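PDB 2JHP: core protein VP4 from Bluetongue virus, which carries out the capping of viral RNA as a multifunctional enzyme and is one of five proteins forming the inner capsid of the virus. Local coordinates for residues A[469-475]-A[491-497]; A[4-8]-A[65-69]. One frame throughout, in Å; residues are numbered along the deposited sequence.

Contact 1: A[469-475]-A[491-497]; sequences DGNGAIL and YDPAWAM. With GUN (guanine), chain E.
Gly470, opening helix 470-480, and Ala496, in the short helix 493-496, bring their CA atoms to 4.2 Å, close enough for Ala496 O to receive a CA-H...O contact from Gly470 CA at 3.0 Å. Having no side chain, Gly470 lets the carbonyl come right down on its backbone. Beside it Ala496 CB rests on Asn471 N at 3.4 Å, while Met497 CG lies against Asn471 CB. The methionine runs alongside Asp469, pointing the same way.

Further along the helix, Ile474 and Tyr491 slide past each other in opposite directions. Ile474 CG2 sits over the phenol face, 4.2 Å from the centroid of the Tyr491 ring and 26° off its normal, a CH-pi contact centred nearer the hydroxyl end. Leu475 CD1 flanks Tyr491 OH at 3.8 Å. With CG anti to the backbone N (chi1 -169°), Asn471 swings its amide to the rim of the same ring, the two planes turned 45° apart.

Both helices start with an aspartate cap. Asp469 OD1 takes Gly472 N at 2.7 Å in an almost straight bond from the syn side, somewhat out of the carboxylate plane, and its OD2 forms a salt bridge with Arg519. Asp492 caps Ala494 N and Trp495 N more weakly and pairs with Arg110. Trp495 leaves this interface for the guanine pocket, where the edge of its indole meets the base, NE1 lying 2.8 Å from GUN N2. The chemistry implies that this pocket tryptophan sits in a short capped helix whose last residue, Ala496, lays its backbone against the first turn of a second capped helix, and whose capping carboxylate is probably balanced by Arg110.

Contact 2: A[4-8]-A[65-69]; sequences PHAVL and HGFIF
Val7 O is held by two neighbouring groups of the 65-69 segment: Ile68 N donates a hydrogen bond at 2.8 Å, and Phe67 CA adds a CA-H...O contact at 3.3 Å. This is the ladder of two parallel strands, 7-10 and 67-71, in a five-stranded parallel sheet where they lie side by side, flanked by 48-51 and 87-88. On the other side of the same residue Val7 is the donor: Val7 N gives its bond to Gly66 O at 2.6 Å, although the donor stands 56° out of the carbonyl plane instead of on a lone pair. The tilt is consistent with a peptide still turning out of helix 59-64; Gly66 leaves that helix in a Schellman motif, with a positive phi of 87°, and the strand begins at Phe67.

The paired residues share faces of the sheet. On one, Val7 and Phe67 meet: a first torsion of 176° carries CG1 away from the valine's own N and over the phenyl face, 3.8 Å from the centroid of the Phe67 ring and displaced toward the rim, in a CH-pi contact. Its other branch, CG2, turns back to the carbonyl of His65. That same His65 O accepts from Asn41 ND2, and Asn41 OD1 is bonded to His5 NE2, so Asn41 links His5 to His65. On the other face lie Leu8 and Ile68, lined by Arg110 of helix 99-112. There Ile68 reaches across to the residue before the partner strand, its CD1 touching Ala6 CB at 3.8 Å.

In the fold
Contact 2 comes first along the chain and closes before contact 1 opens; their centres are about 10 Å apart. Contact 2 belongs to the five-stranded parallel sheet near the N-terminus. Contact 1 lies at the edge of the mixed seven-stranded sheet, in the helix after edge strand 466-469 and the short helix before strand 499-503; the strand order 3-2-1-4-5-7-6 is that of Rossmann-like methyltransferases. The two meet directly: Pro493 CB packs on Gly66 CA, and Pro493 CD on Ile68 CG1, each at 3.7 Å. Arg110 of helix 99-112 adjoins both. Thus the wall carrying Trp495 of the guanine pocket rests, on another side, against the small parallel sheet.

Contact 1: A[469-475]-A[491-497]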
ATOM      1  N   ASP A 469      12.517   0.665 -12.124  1.00 14.77           N
ATOM      2  CA  ASP A 469      12.724   0.324 -10.732  1.00 13.05           C
ATOM      3  C   ASP A 469      11.989   1.360  -9.905  1.00 14.83           C
ATOM      4  O   ASP A 469      11.679   2.438 -10.409  1.00 14.24           O
ATOM      5  CB  ASP A 469      14.212   0.249 -10.369  1.00 11.75           C
ATOM      6  CG  ASP A 469      14.915   1.590 -10.450  1.00 11.14           C
ATOM      7  OD1 ASP A 469      14.444   2.556  -9.813  1.00 22.48           O
ATOM      8  OD2 ASP A 469      15.966   1.679 -11.133  1.00 23.54           O
ATOM      9  N   GLY A 470      11.709   1.029  -8.644  1.00 12.21           N
ATOM     10  CA  GLY A 470      10.919   1.878  -7.762  1.00  5.44           C
ATOM     11  C   GLY A 470      11.353   3.330  -7.691  1.00 10.95           C
ATOM     12  O   GLY A 470      10.514   4.237  -7.713  1.00 16.23           O
ATOM     13  N   ASN A 471      12.659   3.555  -7.589  1.00 12.14           N
ATOM     14  CA  ASN A 471      13.161   4.914  -7.496  1.00  9.15           C
ATOM     15  C   ASN A 471      12.961   5.668  -8.801  1.00 13.55           C
ATOM     16  O   ASN A 471      12.558   6.828  -8.787  1.00 12.98           O
ATOM     17  CB  ASN A 471      14.631   4.944  -7.089  1.00 -9.86           C
ATOM     18  CG  ASN A 471      15.112   6.357  -6.713  1.00 -6.10           C
ATOM     19  OD1 ASN A 471      16.247   6.711  -6.972  1.00  8.28           O
ATOM     20  ND2 ASN A 471      14.266   7.124  -6.066  1.00 11.73           N
ATOM     21  N   GLY A 472      13.232   4.989  -9.918  1.00 14.95           N
ATOM     22  CA  GLY A 472      12.963   5.515 -11.251  1.00 16.15           C
ATOM     23  C   GLY A 472      11.501   5.885 -11.400  1.00 16.50           C
ATOM     24  O   GLY A 472      11.166   6.964 -11.897  1.00 16.17           O
ATOM     25  N   ALA A 473      10.639   4.991 -10.931  1.00 12.79           N
ATOM     26  CA  ALA A 473       9.199   5.154 -11.007  1.00 11.04           C
ATOM     27  C   ALA A 473       8.740   6.401 -10.281  1.00 13.95           C
ATOM     28  O   ALA A 473       7.882   7.128 -10.787  1.00 13.25           O
ATOM     29  CB  ALA A 473       8.509   3.937 -10.451  1.00 14.21           C
ATOM     30  N   ILE A 474       9.314   6.657  -9.110  1.00  7.80           N
ATOM     31  CA  ILE A 474       8.954   7.829  -8.322  1.00 10.51           C
ATOM     32  C   ILE A 474       9.436   9.116  -9.007  1.00 11.82           C
ATOM     33  O   ILE A 474       8.695  10.084  -9.117  1.00 14.18           O
ATOM     34  CB  ILE A 474       9.486   7.723  -6.877  1.00  7.72           C
ATOM     35  CG1 ILE A 474       8.742   6.617  -6.098  1.00 20.24           C
ATOM     36  CG2 ILE A 474       9.436   9.075  -6.167  1.00  9.40           C
ATOM     37  CD1 ILE A 474       7.355   6.986  -5.501  1.00 10.71           C
ATOM     38  N   LEU A 475      10.677   9.099  -9.476  1.00 13.23           N
ATOM     39  CA  LEU A 475      11.279  10.222 -10.168  1.00 14.29           C
ATOM     40  C   LEU A 475      10.537  10.554 -11.465  1.00  6.01           C
ATOM     41  O   LEU A 475      10.420  11.723 -11.846  1.00 14.79           O
ATOM     42  CB  LEU A 475      12.743   9.897 -10.463  1.00 31.25           C
ATOM     43  CG  LEU A 475      13.835  10.428  -9.526  1.00 21.39           C
ATOM     44  CD1 LEU A 475      13.308  11.293  -8.379  1.00 11.89           C
ATOM     45  CD2 LEU A 475      14.709   9.310  -9.022  1.00 32.79           C
ATOM     46  N   TYR A 491      11.308   9.622   1.190  1.00 26.51           N
ATOM     47  CA  TYR A 491      11.312   8.203   0.912  1.00  8.20           C
ATOM     48  C   TYR A 491      12.749   7.704   0.790  1.00  9.74           C
ATOM     49  O   TYR A 491      13.697   8.483   0.759  1.00 19.20           O
ATOM     50  CB  TYR A 491      10.495   7.882  -0.340  1.00-10.46           C
ATOM     51  CG  TYR A 491      11.192   8.242  -1.614  1.00  9.69           C
ATOM     52  CD1 TYR A 491      11.682   7.252  -2.456  1.00 15.63           C
ATOM     53  CD2 TYR A 491      11.387   9.570  -1.974  1.00-10.15           C
ATOM     54  CE1 TYR A 491      12.332   7.575  -3.634  1.00  4.26           C
ATOM     55  CE2 TYR A 491      12.040   9.900  -3.134  1.00  4.43           C
ATOM     56  CZ  TYR A 491      12.506   8.902  -3.971  1.00 12.14           C
ATOM     57  OH  TYR A 491      13.156   9.234  -5.143  1.00 12.90           O
ATOM     58  N   ASP A 492      12.885   6.392   0.712  1.00 19.46           N
ATOM     59  CA  ASP A 492      14.169   5.749   0.760  1.00 14.31           C
ATOM     60  C   ASP A 492      14.449   5.119  -0.606  1.00  8.86           C
ATOM     61  O   ASP A 492      13.843   4.114  -0.983  1.00 16.66           O
ATOM     62  CB  ASP A 492      14.164   4.742   1.927  1.00 15.30           C
ATOM     63  CG  ASP A 492      15.361   3.823   1.941  1.00 33.81           C
ATOM     64  OD1 ASP A 492      16.304   3.971   1.128  1.00 14.51           O
ATOM     65  OD2 ASP A 492      15.343   2.913   2.794  1.00 20.58           O
ATOM     66  N   PRO A 493      15.344   5.755  -1.378  1.00 12.53           N
ATOM     67  CA  PRO A 493      15.661   5.282  -2.732  1.00 12.09           C
ATOM     68  C   PRO A 493      16.135   3.819  -2.824  1.00 15.07           C
ATOM     69  O   PRO A 493      15.759   3.114  -3.771  1.00 23.26           O
ATOM     70  CB  PRO A 493      16.726   6.280  -3.200  1.00 17.83           C
ATOM     71  CG  PRO A 493      16.389   7.547  -2.415  1.00  0.47           C
ATOM     72  CD  PRO A 493      16.063   7.003  -1.057  1.00 13.64           C
ATOM     73  N   ALA A 494      16.927   3.364  -1.856  1.00  9.29           N
ATOM     74  CA  ALA A 494      17.365   1.965  -1.814  1.00 12.13           C
ATOM     75  C   ALA A 494      16.172   1.002  -1.711  1.00 10.49           C
ATOM     76  O   ALA A 494      16.093  -0.001  -2.431  1.00 16.64           O
ATOM     77  CB  ALA A 494      18.322   1.749  -0.666  1.00 30.37           C
ATOM     78  N   TRP A 495      15.242   1.326  -0.821  1.00 13.22           N
ATOM     79  CA  TRP A 495      14.045   0.543  -0.645  1.00 13.25           C
ATOM     80  C   TRP A 495      13.244   0.481  -1.940  1.00 38.05           C
ATOM     81  O   TRP A 495      12.940  -0.602  -2.431  1.00 18.80           O
ATOM     82  CB  TRP A 495      13.196   1.113   0.497  1.00  9.36           C
ATOM     83  CG  TRP A 495      11.932   0.360   0.670  1.00 18.10           C
ATOM     84  CD1 TRP A 495      10.677   0.779   0.332  1.00  6.53           C
ATOM     85  CD2 TRP A 495      11.789  -0.976   1.176  1.00 11.93           C
ATOM     86  NE1 TRP A 495       9.762  -0.206   0.613  1.00 15.64           N
ATOM     87  CE2 TRP A 495      10.413  -1.287   1.142  1.00 15.08           C
ATOM     88  CE3 TRP A 495      12.685  -1.923   1.690  1.00 24.89           C
ATOM     89  CZ2 TRP A 495       9.906  -2.521   1.587  1.00 12.19           C
ATOM     90  CZ3 TRP A 495      12.184  -3.148   2.134  1.00  8.53           C
ATOM     91  CH2 TRP A 495      10.807  -3.437   2.073  1.00 12.91           C
ATOM     92  N   ALA A 496      12.913   1.650  -2.485  1.00 16.92           N
ATOM     93  CA  ALA A 496      12.206   1.782  -3.762  1.00 15.18           C
ATOM     94  C   ALA A 496      12.838   0.886  -4.829  1.00 16.72           C
ATOM     95  O   ALA A 496      12.135   0.228  -5.578  1.00 21.43           O
ATOM     96  CB  ALA A 496      12.193   3.242  -4.210  1.00 13.36           C
ATOM     97  N   MET A 497      14.166   0.826  -4.827  1.00 14.70           N
ATOM     98  CA  MET A 497      14.937   0.027  -5.775  1.00 23.47           C
ATOM     99  C   MET A 497      14.905  -1.489  -5.585  1.00 28.42           C
ATOM    100  O   MET A 497      15.462  -2.212  -6.406  1.00 16.20           O
ATOM    101  CB  MET A 497      16.372   0.537  -5.847  1.00 26.10           C
ATOM    102  CG  MET A 497      16.514   1.749  -6.742  1.00 35.21           C
ATOM    103  SD  MET A 497      18.119   2.525  -6.708  1.00 21.21           S
ATOM    104  CE  MET A 497      18.917   1.628  -8.015  1.00 15.34           C
TER
HETATM  105  N9  GUN E1648       2.767   0.540   2.344  1.00127.74           N
HETATM  106  C8  GUN E1648       2.033  -0.488   2.769  1.00 89.91           C
HETATM  107  N7  GUN E1648       2.696  -1.624   2.542  1.00109.04           N
HETATM  108  C5  GUN E1648       3.863  -1.324   1.972  1.00119.52           C
HETATM  109  C6  GUN E1648       4.941  -2.090   1.524  1.00 82.38           C
HETATM  110  O6  GUN E1648       4.928  -3.316   1.624  1.00107.82           O
HETATM  111  N1  GUN E1648       6.049  -1.446   0.956  1.00 61.64           N
HETATM  112  C2  GUN E1648       6.031  -0.046   0.854  1.00 22.19           C
HETATM  113  N2  GUN E1648       7.056   0.593   0.327  1.00 50.40           N
HETATM  114  N3  GUN E1648       4.974   0.658   1.296  1.00 50.39           N
HETATM  115  C4  GUN E1648       3.905   0.059   1.846  1.00119.15           C

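Contact 2: A[4-8]-A[65-69]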
ATOM      1  N   PRO A   4      21.727  -2.264  -4.964  1.00 -6.80           N
ATOM      2  CA  PRO A   4      21.393  -0.852  -4.812  1.00 18.25           C
ATOM      3  C   PRO A   4      21.670  -0.390  -3.389  1.00 10.29           C
ATOM      4  O   PRO A   4      21.442  -1.141  -2.437  1.00 11.77           O
ATOM      5  CB  PRO A   4      19.887  -0.782  -5.125  1.00 -3.42           C
ATOM      6  CG  PRO A   4      19.618  -2.036  -5.930  1.00 19.57           C
ATOM      7  CD  PRO A   4      20.568  -3.063  -5.388  1.00 -2.90           C
ATOM      8  N   HIS A   5      22.194   0.825  -3.267  1.00 13.18           N
ATOM      9  CA  HIS A   5      22.559   1.380  -1.978  1.00 21.09           C
ATOM     10  C   HIS A   5      22.058   2.823  -1.862  1.00 15.55           C
ATOM     11  O   HIS A   5      21.942   3.530  -2.858  1.00 21.29           O
ATOM     12  CB  HIS A   5      24.071   1.323  -1.784  1.00 -4.81           C
ATOM     13  CG  HIS A   5      24.829   2.250  -2.684  1.00 -6.30           C
ATOM     14  ND1 HIS A   5      25.458   1.819  -3.836  1.00 -4.02           N
ATOM     15  CD2 HIS A   5      25.036   3.590  -2.621  1.00 -9.58           C
ATOM     16  CE1 HIS A   5      26.037   2.850  -4.430  1.00  4.26           C
ATOM     17  NE2 HIS A   5      25.794   3.935  -3.715  1.00 18.49           N
ATOM     18  N   ALA A   6      21.757   3.238  -0.638  1.00  8.30           N
ATOM     19  CA  ALA A   6      21.422   4.618  -0.345  1.00  7.39           C
ATOM     20  C   ALA A   6      22.701   5.377  -0.028  1.00 10.70           C
ATOM     21  O   ALA A   6      23.639   4.811   0.558  1.00 17.37           O
ATOM     22  CB  ALA A   6      20.464   4.682   0.832  1.00 11.97           C
ATOM     23  N   VAL A   7      22.760   6.631  -0.428  1.00 -4.54           N
ATOM     24  CA  VAL A   7      23.813   7.481   0.043  1.00 -0.51           C
ATOM     25  C   VAL A   7      23.270   8.182   1.296  1.00 11.05           C
ATOM     26  O   VAL A   7      22.374   9.034   1.222  1.00 16.77           O
ATOM     27  CB  VAL A   7      24.271   8.502  -1.047  1.00 13.59           C
ATOM     28  CG1 VAL A   7      25.325   9.460  -0.503  1.00 23.92           C
ATOM     29  CG2 VAL A   7      24.807   7.769  -2.271  1.00 19.07           C
ATOM     30  N   LEU A   8      23.790   7.781   2.454  1.00 -2.62           N
ATOM     31  CA  LEU A   8      23.329   8.303   3.717  1.00 13.72           C
ATOM     32  C   LEU A   8      24.068   9.596   3.981  1.00  8.93           C
ATOM     33  O   LEU A   8      25.160   9.617   4.570  1.00 13.45           O
ATOM     34  CB  LEU A   8      23.534   7.283   4.838  1.00  2.80           C
ATOM     35  CG  LEU A   8      22.960   5.875   4.660  1.00  5.66           C
ATOM     36  CD1 LEU A   8      23.319   4.963   5.862  1.00 -8.85           C
ATOM     37  CD2 LEU A   8      21.449   5.916   4.437  1.00 18.40           C
ATOM     38  N   HIS A  65      20.846   9.496  -7.268  1.00 22.64           N
ATOM     39  CA  HIS A  65      22.056   8.982  -6.641  1.00 14.43           C
ATOM     40  C   HIS A  65      21.789   8.090  -5.429  1.00 18.18           C
ATOM     41  O   HIS A  65      22.701   7.418  -4.944  1.00 14.28           O
ATOM     42  CB  HIS A  65      22.963  10.142  -6.231  1.00 18.96           C
ATOM     43  CG  HIS A  65      23.814  10.648  -7.345  1.00  5.86           C
ATOM     44  ND1 HIS A  65      24.929   9.969  -7.792  1.00 13.31           N
ATOM     45  CD2 HIS A  65      23.710  11.755  -8.116  1.00 33.35           C
ATOM     46  CE1 HIS A  65      25.475  10.641  -8.790  1.00 13.86           C
ATOM     47  NE2 HIS A  65      24.758  11.731  -9.002  1.00 15.49           N
ATOM     48  N   GLY A  66      20.549   8.094  -4.946  1.00 13.15           N
ATOM     49  CA  GLY A  66      20.187   7.373  -3.736  1.00 17.61           C
ATOM     50  C   GLY A  66      20.372   8.127  -2.425  1.00 25.48           C
ATOM     51  O   GLY A  66      20.489   7.507  -1.380  1.00 28.86           O
ATOM     52  N   PHE A  67      20.376   9.457  -2.471  1.00 21.81           N
ATOM     53  CA  PHE A  67      20.538  10.305  -1.275  1.00 26.64           C
ATOM     54  C   PHE A  67      19.383  10.254  -0.279  1.00 19.11           C
ATOM     55  O   PHE A  67      18.205  10.339  -0.656  1.00 22.47           O
ATOM     56  CB  PHE A  67      20.761  11.756  -1.673  1.00 -7.96           C
ATOM     57  CG  PHE A  67      22.188  12.116  -1.820  1.00 23.12           C
ATOM     58  CD1 PHE A  67      22.960  11.572  -2.846  1.00 10.12           C
ATOM     59  CD2 PHE A  67      22.783  13.013  -0.945  1.00 16.56           C
ATOM     60  CE1 PHE A  67      24.304  11.914  -2.994  1.00 26.85           C
ATOM     61  CE2 PHE A  67      24.130  13.361  -1.085  1.00 16.94           C
ATOM     62  CZ  PHE A  67      24.887  12.805  -2.112  1.00 12.38           C
ATOM     63  N   ILE A  68      19.748  10.109   0.993  1.00 14.25           N
ATOM     64  CA  ILE A  68      18.842  10.261   2.112  1.00 17.38           C
ATOM     65  C   ILE A  68      19.472  11.322   2.997  1.00 19.75           C
ATOM     66  O   ILE A  68      20.671  11.261   3.306  1.00 24.29           O
ATOM     67  CB  ILE A  68      18.655   8.936   2.880  1.00 15.65           C
ATOM     68  CG1 ILE A  68      17.794   7.976   2.054  1.00 14.38           C
ATOM     69  CG2 ILE A  68      18.042   9.161   4.289  1.00  7.32           C
ATOM     70  CD1 ILE A  68      17.678   6.540   2.665  1.00 31.45           C
ATOM     71  N   PHE A  69      18.659  12.291   3.401  1.00 38.89           N
ATOM     72  CA  PHE A  69      19.165  13.466   4.093  1.00 23.47           C
ATOM     73  C   PHE A  69      18.947  13.337   5.595  1.00 14.83           C
ATOM     74  O   PHE A  69      17.816  13.208   6.064  1.00 12.36           O
ATOM     75  CB  PHE A  69      18.534  14.732   3.503  1.00 39.33           C
ATOM     76  CG  PHE A  69      18.695  14.836   2.008  1.00 13.03           C
ATOM     77  CD1 PHE A  69      17.776  14.249   1.147  1.00 14.67           C
ATOM     78  CD2 PHE A  69      19.782  15.502   1.454  1.00 19.20           C
ATOM     79  CE1 PHE A  69      17.937  14.341  -0.244  1.00 32.47           C
ATOM     80  CE2 PHE A  69      19.939  15.593   0.071  1.00 27.87           C
ATOM     81  CZ  PHE A  69      19.018  15.013  -0.772  1.00 -4.60           C
TER